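Local atomic coordinates of EmrA (Aquifex aeolicus, PDB entry 4TKO), a protein that serves as the periplasmic adaptor of a major facilitator superfamily multidrug efflux pump, probably helping to carry xenobiotics out of the cell. Residues 56-67 against 206-217. Residues are numbered along the deposited sequence; the frame is centred on the assembly and turned at random.
Sequences YELEKRTLEKKM and LKERIKTAEQKI
One face of the Tyr-56 ring takes the aliphatic stem of Lys-216, whose CB makes a CH-pi contact 4.3 Å from the ring centroid, displaced toward the rim. At the ring's far end, OH is hydrogen-bonded to Ser-28 O in a loop of the barrel-sandwich hybrid (lipoyl-like) domain. With CG anti to its carbonyl carbon (chi1 -58°), Lys-216 runs extended across the ring toward Glu-59, but NZ stays 3.8 Å from Glu-59 OE2, a long salt bridge. At the base of the tyrosine side chain, Ile-217 CG1 packs on Tyr-56 CB at 3.8 Å, and Ile-217 CD1 meets Glu-57 CG. The extended Lys-60 chain crosses Ile-217 at about a right angle, and its NZ pairs with Glu-214 OE2 at 3.0 Å. Ala-213 CB sits 3.8 Å from Lys-60 CB. Farther along, Leu-63 CD1 rests on Arg-209 CB, and Leu-206 CD1 reaches the Met-67 backbone. The helices run antiparallel, axes 8.8 Å apart, where the membrane fusion protein family's alpha-helical hairpin, a predicted coiled coil, meets that domain. An apolar seam, with one close lysine-glutamate pair and one long one at its sides, thus joins them, the lysines giving methylenes to packing and ammonium groups to charge pairing.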
ATOM      1  N   TYR A  56     -20.578   3.520  -6.291  1.00 53.89           N
ATOM      2  CA  TYR A  56     -19.192   3.168  -6.037  1.00 46.80           C
ATOM      3  C   TYR A  56     -18.344   4.419  -5.849  1.00 53.80           C
ATOM      4  O   TYR A  56     -17.317   4.384  -5.161  1.00 50.95           O
ATOM      5  CB  TYR A  56     -18.634   2.298  -7.172  1.00 36.25           C
ATOM      6  CG  TYR A  56     -19.279   0.934  -7.247  1.00 38.66           C
ATOM      7  CD1 TYR A  56     -19.352   0.119  -6.131  1.00 38.35           C
ATOM      8  CD2 TYR A  56     -19.859   0.474  -8.429  1.00 60.85           C
ATOM      9  CE1 TYR A  56     -19.962  -1.125  -6.186  1.00 38.80           C
ATOM     10  CE2 TYR A  56     -20.470  -0.781  -8.492  1.00 49.99           C
ATOM     11  CZ  TYR A  56     -20.510  -1.575  -7.368  1.00 31.66           C
ATOM     12  OH  TYR A  56     -21.109  -2.810  -7.419  1.00 41.70           O
ATOM     13  N   GLU A  57     -18.773   5.522  -6.451  1.00 50.99           N
ATOM     14  CA  GLU A  57     -18.039   6.775  -6.325  1.00 48.63           C
ATOM     15  C   GLU A  57     -18.330   7.458  -4.998  1.00 46.64           C
ATOM     16  O   GLU A  57     -17.464   8.110  -4.422  1.00 51.82           O
ATOM     17  CB  GLU A  57     -18.359   7.699  -7.487  1.00 36.88           C
ATOM     18  CG  GLU A  57     -17.619   7.301  -8.739  1.00 51.50           C
ATOM     19  CD  GLU A  57     -17.960   8.164  -9.941  1.00 71.65           C
ATOM     20  OE1 GLU A  57     -19.116   8.639 -10.031  1.00 63.51           O
ATOM     21  OE2 GLU A  57     -17.065   8.361 -10.796  1.00 74.94           O
ATOM     22  N   LEU A  58     -19.548   7.301  -4.512  1.00 44.31           N
ATOM     23  CA  LEU A  58     -19.883   7.766  -3.181  1.00 53.64           C
ATOM     24  C   LEU A  58     -19.060   6.986  -2.165  1.00 52.12           C
ATOM     25  O   LEU A  58     -18.405   7.565  -1.301  1.00 71.13           O
ATOM     26  CB  LEU A  58     -21.379   7.603  -2.899  1.00 55.55           C
ATOM     27  CG  LEU A  58     -21.809   8.095  -1.514  1.00 73.27           C
ATOM     28  CD1 LEU A  58     -21.871   9.622  -1.466  1.00 67.80           C
ATOM     29  CD2 LEU A  58     -23.123   7.473  -1.073  1.00 61.07           C
ATOM     30  N   GLU A  59     -19.098   5.665  -2.290  1.00 52.08           N
ATOM     31  CA  GLU A  59     -18.353   4.768  -1.417  1.00 60.46           C
ATOM     32  C   GLU A  59     -16.889   5.179  -1.317  1.00 57.21           C
ATOM     33  O   GLU A  59     -16.311   5.155  -0.240  1.00 64.70           O
ATOM     34  CB  GLU A  59     -18.463   3.328  -1.917  1.00 62.03           C
ATOM     35  CG  GLU A  59     -17.700   2.302  -1.090  1.00 90.12           C
ATOM     36  CD  GLU A  59     -17.602   0.943  -1.784  1.00104.20           C
ATOM     37  OE1 GLU A  59     -16.952   0.865  -2.853  1.00 92.65           O
ATOM     38  OE2 GLU A  59     -18.177  -0.044  -1.267  1.00102.00           O
ATOM     39  N   LYS A  60     -16.299   5.567  -2.437  1.00 48.17           N
ATOM     40  CA  LYS A  60     -14.910   5.990  -2.447  1.00 47.67           C
ATOM     41  C   LYS A  60     -14.758   7.307  -1.708  1.00 63.59           C
ATOM     42  O   LYS A  60     -13.837   7.490  -0.920  1.00 68.97           O
ATOM     43  CB  LYS A  60     -14.385   6.131  -3.876  1.00 42.32           C
ATOM     44  CG  LYS A  60     -13.008   6.772  -3.969  1.00 44.83           C
ATOM     45  CD  LYS A  60     -12.589   6.987  -5.413  1.00 56.51           C
ATOM     46  CE  LYS A  60     -11.381   7.899  -5.520  1.00 62.01           C
ATOM     47  NZ  LYS A  60     -11.189   8.456  -6.893  1.00 83.89           N
ATOM     48  N   ARG A  61     -15.670   8.230  -1.956  1.00 67.08           N
ATOM     49  CA  ARG A  61     -15.518   9.559  -1.403  1.00 72.13           C
ATOM     50  C   ARG A  61     -15.976   9.592   0.044  1.00 70.12           C
ATOM     51  O   ARG A  61     -15.505  10.413   0.816  1.00 78.79           O
ATOM     52  CB  ARG A  61     -16.265  10.571  -2.260  1.00 70.11           C
ATOM     53  CG  ARG A  61     -15.599  10.740  -3.631  1.00 87.64           C
ATOM     54  CD  ARG A  61     -16.358  11.702  -4.519  1.00 96.00           C
ATOM     55  NE  ARG A  61     -16.630  12.954  -3.824  1.00114.79           N
ATOM     56  CZ  ARG A  61     -17.417  13.912  -4.299  1.00122.02           C
ATOM     57  NH1 ARG A  61     -18.007  13.754  -5.478  1.00 88.32           N
ATOM     58  NH2 ARG A  61     -17.614  15.023  -3.596  1.00132.76           N
ATOM     59  N   THR A  62     -16.867   8.682   0.420  1.00 59.16           N
ATOM     60  CA  THR A  62     -17.157   8.461   1.832  1.00 48.62           C
ATOM     61  C   THR A  62     -15.857   8.114   2.559  1.00 66.25           C
ATOM     62  O   THR A  62     -15.677   8.441   3.727  1.00 80.72           O
ATOM     63  CB  THR A  62     -18.190   7.325   2.043  1.00 59.12           C
ATOM     64  OG1 THR A  62     -19.501   7.788   1.694  1.00 78.20           O
ATOM     65  CG2 THR A  62     -18.211   6.858   3.492  1.00 54.01           C
ATOM     66  N   LEU A  63     -14.946   7.457   1.853  1.00 65.68           N
ATOM     67  CA  LEU A  63     -13.686   7.035   2.445  1.00 59.67           C
ATOM     68  C   LEU A  63     -12.673   8.160   2.433  1.00 68.97           C
ATOM     69  O   LEU A  63     -11.841   8.257   3.328  1.00 83.82           O
ATOM     70  CB  LEU A  63     -13.104   5.829   1.708  1.00 54.44           C
ATOM     71  CG  LEU A  63     -13.812   4.471   1.757  1.00 49.15           C
ATOM     72  CD1 LEU A  63     -12.954   3.442   1.079  1.00 54.92           C
ATOM     73  CD2 LEU A  63     -14.135   4.041   3.170  1.00 57.88           C
ATOM     74  N   GLU A  64     -12.734   9.005   1.409  1.00 73.27           N
ATOM     75  CA  GLU A  64     -11.819  10.138   1.305  1.00 74.76           C
ATOM     76  C   GLU A  64     -12.148  11.208   2.349  1.00 77.55           C
ATOM     77  O   GLU A  64     -11.296  12.009   2.723  1.00 76.59           O
ATOM     78  CB  GLU A  64     -11.862  10.736  -0.102  1.00 70.77           C
ATOM     79  CG  GLU A  64     -11.104   9.930  -1.149  1.00 61.45           C
ATOM     80  CD  GLU A  64     -11.497  10.305  -2.574  1.00 93.17           C
ATOM     81  OE1 GLU A  64     -12.717  10.469  -2.835  1.00 92.70           O
ATOM     82  OE2 GLU A  64     -10.592  10.436  -3.431  1.00 79.36           O
ATOM     83  N   LYS A  65     -13.393  11.217   2.812  1.00 75.94           N
ATOM     84  CA  LYS A  65     -13.779  12.072   3.919  1.00 74.68           C
ATOM     85  C   LYS A  65     -13.057  11.601   5.164  1.00 85.55           C
ATOM     86  O   LYS A  65     -12.376  12.376   5.835  1.00 87.38           O
ATOM     87  CB  LYS A  65     -15.290  12.037   4.149  1.00 64.55           C
ATOM     88  CG  LYS A  65     -16.117  12.455   2.953  1.00 85.70           C
ATOM     89  CD  LYS A  65     -16.366  13.952   2.907  1.00 77.82           C
ATOM     90  CE  LYS A  65     -17.391  14.291   1.821  1.00102.20           C
ATOM     91  NZ  LYS A  65     -18.649  13.464   1.904  1.00 70.97           N
ATOM     92  N   LYS A  66     -13.213  10.314   5.460  1.00 75.63           N
ATOM     93  CA  LYS A  66     -12.613   9.705   6.637  1.00 76.27           C
ATOM     94  C   LYS A  66     -11.088   9.715   6.565  1.00 75.86           C
ATOM     95  O   LYS A  66     -10.412   9.700   7.588  1.00 82.03           O
ATOM     96  CB  LYS A  66     -13.144   8.282   6.807  1.00 71.55           C
ATOM     97  CG  LYS A  66     -14.672   8.243   6.918  1.00 85.44           C
ATOM     98  CD  LYS A  66     -15.238   6.834   7.109  1.00 93.26           C
ATOM     99  CE  LYS A  66     -16.766   6.872   7.202  1.00 95.31           C
ATOM    100  NZ  LYS A  66     -17.364   5.569   7.627  1.00 80.78           N
ATOM    101  N   MET A  67     -10.562   9.786   5.346  1.00 75.58           N
ATOM    102  CA  MET A  67      -9.122   9.870   5.132  1.00 75.92           C
ATOM    103  C   MET A  67      -8.551  11.192   5.646  1.00 87.72           C
ATOM    104  O   MET A  67      -7.609  11.200   6.438  1.00104.95           O
ATOM    105  CB  MET A  67      -8.792   9.695   3.649  1.00 80.07           C
ATOM    106  CG  MET A  67      -7.379  10.115   3.274  1.00 78.29           C
ATOM    107  SD  MET A  67      -6.298   8.709   2.953  1.00 83.31           S
ATOM    108  CE  MET A  67      -5.126   9.437   1.811  1.00 70.81           C
ATOM    109  N   LEU A 206      -6.626   2.437   4.888  1.00 80.24           N
ATOM    110  CA  LEU A 206      -7.614   3.255   4.197  1.00 72.22           C
ATOM    111  C   LEU A 206      -7.177   3.546   2.776  1.00 70.55           C
ATOM    112  O   LEU A 206      -7.997   3.588   1.867  1.00 79.43           O
ATOM    113  CB  LEU A 206      -7.863   4.569   4.930  1.00 67.39           C
ATOM    114  CG  LEU A 206      -9.094   4.580   5.829  1.00 63.78           C
ATOM    115  CD1 LEU A 206      -9.560   6.012   6.077  1.00 69.66           C
ATOM    116  CD2 LEU A 206     -10.191   3.737   5.220  1.00 75.85           C
ATOM    117  N   LYS A 207      -5.885   3.766   2.580  1.00 74.54           N
ATOM    118  CA  LYS A 207      -5.373   3.970   1.236  1.00 79.39           C
ATOM    119  C   LYS A 207      -5.652   2.722   0.416  1.00 80.26           C
ATOM    120  O   LYS A 207      -5.800   2.785  -0.804  1.00 73.16           O
ATOM    121  CB  LYS A 207      -3.878   4.289   1.258  1.00 78.67           C
ATOM    122  CG  LYS A 207      -3.562   5.684   1.768  1.00101.99           C
ATOM    123  CD  LYS A 207      -2.072   5.976   1.730  1.00109.22           C
ATOM    124  CE  LYS A 207      -1.777   7.363   2.280  1.00107.98           C
ATOM    125  NZ  LYS A 207      -0.315   7.574   2.456  1.00 95.77           N
ATOM    126  N   GLU A 208      -5.746   1.592   1.112  1.00 79.50           N
ATOM    127  CA  GLU A 208      -6.005   0.311   0.476  1.00 79.40           C
ATOM    128  C   GLU A 208      -7.480   0.160   0.120  1.00 72.72           C
ATOM    129  O   GLU A 208      -7.816  -0.360  -0.941  1.00 81.74           O
ATOM    130  CB  GLU A 208      -5.559  -0.837   1.383  1.00 82.91           C
ATOM    131  CG  GLU A 208      -5.530  -2.187   0.687  1.00 95.87           C
ATOM    132  CD  GLU A 208      -4.600  -2.209  -0.528  1.00112.56           C
ATOM    133  OE1 GLU A 208      -3.808  -1.251  -0.714  1.00110.63           O
ATOM    134  OE2 GLU A 208      -4.660  -3.193  -1.296  1.00105.09           O
ATOM    135  N   ARG A 209      -8.358   0.615   1.009  1.00 62.32           N
ATOM    136  CA  ARG A 209      -9.793   0.573   0.747  1.00 61.88           C
ATOM    137  C   ARG A 209     -10.177   1.494  -0.409  1.00 69.29           C
ATOM    138  O   ARG A 209     -11.021   1.143  -1.237  1.00 74.32           O
ATOM    139  CB  ARG A 209     -10.575   0.942   2.002  1.00 58.20           C
ATOM    140  CG  ARG A 209     -10.555  -0.147   3.052  1.00 67.29           C
ATOM    141  CD  ARG A 209     -11.509   0.151   4.192  1.00 77.91           C
ATOM    142  NE  ARG A 209     -11.702  -1.031   5.019  1.00 92.82           N
ATOM    143  CZ  ARG A 209     -12.701  -1.892   4.859  1.00111.46           C
ATOM    144  NH1 ARG A 209     -13.605  -1.684   3.907  1.00108.98           N
ATOM    145  NH2 ARG A 209     -12.801  -2.955   5.652  1.00 97.95           N
ATOM    146  N   ILE A 210      -9.555   2.668  -0.450  1.00 53.54           N
ATOM    147  CA  ILE A 210      -9.652   3.576  -1.585  1.00 60.10           C
ATOM    148  C   ILE A 210      -9.246   2.888  -2.888  1.00 62.73           C
ATOM    149  O   ILE A 210     -10.027   2.816  -3.832  1.00 67.78           O
ATOM    150  CB  ILE A 210      -8.750   4.824  -1.395  1.00 69.59           C
ATOM    151  CG1 ILE A 210      -9.057   5.528  -0.071  1.00 58.76           C
ATOM    152  CG2 ILE A 210      -8.893   5.786  -2.565  1.00 52.65           C
ATOM    153  CD1 ILE A 210     -10.485   5.911   0.085  1.00 73.85           C
ATOM    154  N   LYS A 211      -8.011   2.403  -2.930  1.00 63.54           N
ATOM    155  CA  LYS A 211      -7.466   1.717  -4.099  1.00 64.47           C
ATOM    156  C   LYS A 211      -8.434   0.672  -4.652  1.00 65.55           C
ATOM    157  O   LYS A 211      -8.534   0.470  -5.864  1.00 51.89           O
ATOM    158  CB  LYS A 211      -6.134   1.059  -3.727  1.00 59.66           C
ATOM    159  CG  LYS A 211      -5.425   0.333  -4.850  1.00 68.67           C
ATOM    160  CD  LYS A 211      -4.093  -0.230  -4.374  1.00 91.04           C
ATOM    161  CE  LYS A 211      -3.339  -0.919  -5.504  1.00 88.05           C
ATOM    162  NZ  LYS A 211      -2.032  -1.443  -5.034  1.00 98.48           N
ATOM    163  N   THR A 212      -9.148   0.023  -3.741  1.00 50.03           N
ATOM    164  CA  THR A 212     -10.083  -1.029  -4.079  1.00 57.49           C
ATOM    165  C   THR A 212     -11.397  -0.453  -4.618  1.00 61.61           C
ATOM    166  O   THR A 212     -11.960  -0.962  -5.590  1.00 58.47           O
ATOM    167  CB  THR A 212     -10.346  -1.917  -2.857  1.00 59.28           C
ATOM    168  OG1 THR A 212      -9.329  -2.923  -2.785  1.00 60.80           O
ATOM    169  CG2 THR A 212     -11.701  -2.585  -2.954  1.00 49.61           C
ATOM    170  N   ALA A 213     -11.870   0.615  -3.987  1.00 49.83           N
ATOM    171  CA  ALA A 213     -13.018   1.359  -4.483  1.00 47.36           C
ATOM    172  C   ALA A 213     -12.775   1.927  -5.891  1.00 54.63           C
ATOM    173  O   ALA A 213     -13.644   1.853  -6.753  1.00 60.07           O
ATOM    174  CB  ALA A 213     -13.366   2.467  -3.529  1.00 43.41           C
ATOM    175  N   GLU A 214     -11.603   2.496  -6.131  1.00 49.24           N
ATOM    176  CA  GLU A 214     -11.304   2.996  -7.466  1.00 60.21           C
ATOM    177  C   GLU A 214     -11.335   1.861  -8.475  1.00 56.14           C
ATOM    178  O   GLU A 214     -11.573   2.094  -9.660  1.00 53.65           O
ATOM    179  CB  GLU A 214      -9.949   3.711  -7.504  1.00 52.05           C
ATOM    180  CG  GLU A 214     -10.042   5.202  -7.172  1.00 82.63           C
ATOM    181  CD  GLU A 214      -8.802   5.747  -6.448  1.00114.31           C
ATOM    182  OE1 GLU A 214      -7.938   4.943  -6.019  1.00114.15           O
ATOM    183  OE2 GLU A 214      -8.695   6.988  -6.306  1.00 96.71           O
ATOM    184  N   GLN A 215     -11.106   0.632  -8.013  1.00 46.54           N
ATOM    185  CA  GLN A 215     -11.178  -0.501  -8.925  1.00 39.95           C
ATOM    186  C   GLN A 215     -12.621  -0.755  -9.291  1.00 47.28           C
ATOM    187  O   GLN A 215     -12.953  -0.888 -10.465  1.00 48.81           O
ATOM    188  CB  GLN A 215     -10.558  -1.759  -8.331  1.00 33.51           C
ATOM    189  CG  GLN A 215      -9.238  -2.123  -8.990  1.00 60.65           C
ATOM    190  CD  GLN A 215      -9.351  -2.237 -10.498  1.00 61.94           C
ATOM    191  OE1 GLN A 215     -10.306  -2.812 -11.007  1.00 48.26           O
ATOM    192  NE2 GLN A 215      -8.375  -1.681 -11.221  1.00 59.77           N
ATOM    193  N   LYS A 216     -13.482  -0.802  -8.281  1.00 41.42           N
ATOM    194  CA  LYS A 216     -14.894  -1.044  -8.516  1.00 38.29           C
ATOM    195  C   LYS A 216     -15.435  -0.007  -9.512  1.00 45.56           C
ATOM    196  O   LYS A 216     -16.223  -0.336 -10.397  1.00 39.89           O
ATOM    197  CB  LYS A 216     -15.678  -1.018  -7.200  1.00 30.44           C
ATOM    198  CG  LYS A 216     -15.181  -2.025  -6.179  1.00 42.41           C
ATOM    199  CD  LYS A 216     -16.081  -2.129  -4.955  1.00 51.83           C
ATOM    200  CE  LYS A 216     -15.442  -3.055  -3.920  1.00 85.53           C
ATOM    201  NZ  LYS A 216     -15.884  -2.788  -2.514  1.00 89.03           N
ATOM    202  N   ILE A 217     -14.974   1.234  -9.386  1.00 34.45           N
ATOM    203  CA  ILE A 217     -15.410   2.295 -10.263  1.00 31.52           C
ATOM    204  C   ILE A 217     -14.937   2.024 -11.688  1.00 39.06           C
ATOM    205  O   ILE A 217     -15.695   2.160 -12.643  1.00 47.39           O
ATOM    206  CB  ILE A 217     -14.895   3.668  -9.782  1.00 36.37           C
ATOM    207  CG1 ILE A 217     -15.589   4.063  -8.482  1.00 40.76           C
ATOM    208  CG2 ILE A 217     -15.141   4.741 -10.835  1.00 23.87           C
ATOM    209  CD1 ILE A 217     -14.876   5.147  -7.726  1.00 45.26           C
TER